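Local coordinates for peroxiredoxin (Mycobacterium tuberculosis, PDB 5EPF), which probably reduces hydrogen peroxide and organic hydroperoxides to water and alcohols as a thiol-specific, thioredoxin-dependent peroxidase of the BCP/PrxQ subfamily, at residues A[44-48]-A[83-87]. Numbering follows the deposited sequence.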
loop_
_atom_site.group_PDB
_atom_site.type_symbol
_atom_site.label_atom_id
_atom_site.label_comp_id
_atom_site.label_asym_id
_atom_site.label_seq_id
_atom_site.Cartn_x
_atom_site.Cartn_y
_atom_site.Cartn_z
ATOM N N TYR A 44 4.646 -0.088 4.166
ATOM C CA TYR A 44 5.458 -0.964 5.000
ATOM C C TYR A 44 6.806 -0.316 5.278
ATOM O O TYR A 44 7.328 0.427 4.438
ATOM C CB TYR A 44 5.651 -2.359 4.376
ATOM C CG TYR A 44 6.196 -2.367 2.955
ATOM C CD1 TYR A 44 7.568 -2.312 2.705
ATOM C CD2 TYR A 44 5.330 -2.467 1.862
ATOM C CE1 TYR A 44 8.060 -2.345 1.394
ATOM C CE2 TYR A 44 5.813 -2.489 0.572
ATOM C CZ TYR A 44 7.170 -2.438 0.344
ATOM O OH TYR A 44 7.619 -2.477 -0.947
ATOM N N PRO A 45 7.390 -0.568 6.456
ATOM C CA PRO A 45 8.631 0.161 6.805
ATOM C C PRO A 45 9.807 -0.126 5.888
ATOM O O PRO A 45 10.529 0.801 5.501
ATOM C CB PRO A 45 8.903 -0.247 8.269
ATOM C CG PRO A 45 7.636 -0.823 8.784
ATOM C CD PRO A 45 6.781 -1.240 7.623
ATOM N N ALA A 46 10.040 -1.390 5.551
ATOM C CA ALA A 46 11.302 -1.757 4.923
ATOM C C ALA A 46 11.114 -3.028 4.112
ATOM O O ALA A 46 10.871 -4.104 4.672
ATOM C CB ALA A 46 12.402 -1.945 5.971
ATOM N N ALA A 47 11.277 -2.902 2.801
ATOM C CA ALA A 47 11.275 -4.050 1.916
ATOM C C ALA A 47 12.257 -5.107 2.398
ATOM O O ALA A 47 13.335 -4.791 2.908
ATOM C CB ALA A 47 11.679 -3.579 0.520
ATOM N N MET A 48 11.847 -6.366 2.247
ATOM C CA MET A 48 12.636 -7.577 2.421
ATOM C C MET A 48 12.850 -7.988 3.873
ATOM O O MET A 48 13.426 -9.042 4.089
ATOM C CB MET A 48 13.965 -7.565 1.649
ATOM C CG MET A 48 13.735 -7.332 0.169
ATOM S SD MET A 48 15.227 -7.389 -0.814
ATOM C CE MET A 48 15.827 -9.046 -0.436
ATOM N N LYS A 83 15.508 -1.434 -4.833
ATOM C CA LYS A 83 15.230 -2.405 -3.782
ATOM C C LYS A 83 13.818 -2.959 -3.902
ATOM O O LYS A 83 13.602 -4.159 -3.703
ATOM C CB LYS A 83 15.461 -1.801 -2.399
ATOM C CG LYS A 83 15.361 -2.867 -1.299
ATOM C CD LYS A 83 15.897 -2.398 0.044
ATOM C CE LYS A 83 15.872 -3.575 1.020
ATOM N NZ LYS A 83 16.596 -3.302 2.272
ATOM N N GLN A 84 12.849 -2.099 -4.227
ATOM C CA GLN A 84 11.501 -2.588 -4.506
ATOM C C GLN A 84 11.526 -3.604 -5.639
ATOM O O GLN A 84 10.835 -4.627 -5.575
ATOM C CB GLN A 84 10.562 -1.431 -4.871
ATOM C CG GLN A 84 10.445 -0.270 -3.869
ATOM C CD GLN A 84 9.715 -0.624 -2.586
ATOM O OE1 GLN A 84 9.988 -1.642 -1.949
ATOM N NE2 GLN A 84 8.789 0.236 -2.187
ATOM N N ALA A 85 12.330 -3.344 -6.679
ATOM C CA ALA A 85 12.423 -4.270 -7.804
ATOM C C ALA A 85 12.902 -5.644 -7.350
ATOM O O ALA A 85 12.343 -6.670 -7.747
ATOM C CB ALA A 85 13.347 -3.709 -8.886
ATOM N N LYS A 86 13.949 -5.685 -6.518
ATOM C CA LYS A 86 14.452 -6.978 -6.049
ATOM C C LYS A 86 13.440 -7.689 -5.156
ATOM O O LYS A 86 13.266 -8.909 -5.259
ATOM C CB LYS A 86 15.800 -6.826 -5.342
ATOM C CG LYS A 86 16.480 -8.180 -5.043
ATOM C CD LYS A 86 16.624 -9.100 -6.278
ATOM C CE LYS A 86 17.524 -8.513 -7.328
ATOM N NZ LYS A 86 17.781 -9.498 -8.414
ATOM N N PHE A 87 12.778 -6.950 -4.268
ATOM C CA PHE A 87 11.767 -7.534 -3.388
ATOM C C PHE A 87 10.669 -8.191 -4.217
ATOM O O PHE A 87 10.296 -9.351 -3.983
ATOM C CB PHE A 87 11.205 -6.383 -2.547
ATOM C CG PHE A 87 10.271 -6.764 -1.415
ATOM C CD1 PHE A 87 10.289 -8.011 -0.788
ATOM C CD2 PHE A 87 9.397 -5.788 -0.933
ATOM C CE1 PHE A 87 9.436 -8.275 0.290
ATOM C CE2 PHE A 87 8.540 -6.050 0.127
ATOM C CZ PHE A 87 8.569 -7.295 0.748
HETATM O O HOH W 1 14.551 -1.944 3.336
HETATM O O HOH W 2 15.859 -5.161 4.165
#
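Tyr44 and Gln84 meet through the direct hydrogen bond of this contact: the phenol OH of Tyr44 donates to OE1 of Gln84 at 2.7 Å. The bond is bent, with a C=O...donor angle of 105°. The hydroxyl also sits 34° off the carbonyl plane. In Gln84 a bend at chi2 brings the amide toward the loop, and its NE2 donates to the carbonyl O of Leu98, so the amide is held from both ends.

Alongside this bond, Phe87 turns an edge toward the face of Tyr44 in an offset edge-to-face pair, with ring centroids 5.7 Å apart. The two ring planes stand at 75°. One face of Phe87 carries the loop backbone, with Met48 N 3.6 Å above the ring centre. Ala47 CB packs against CD2 of Phe87 at 3.5 Å. In the conformer described, Met48 CG adds a secondary contact, 3.6 Å from Phe87 CD1.

Water bridges a further polar pair: the extended chain of Lys83 passes Ala47 O, and two waters each accept from Lys83 NZ and donate to that carbonyl oxygen.

The contact thus joins helix 81-91 to the loop between strand 39-43 and helix 50-61 of the thioredoxin-like fold. Tyr44 also touches Cys52, the probable sulfenic acid-forming cysteine; a buried amide holding its hydroxyl and an aromatic edge against its ring are consistent with restricted rotation of this tyrosine beside the active site.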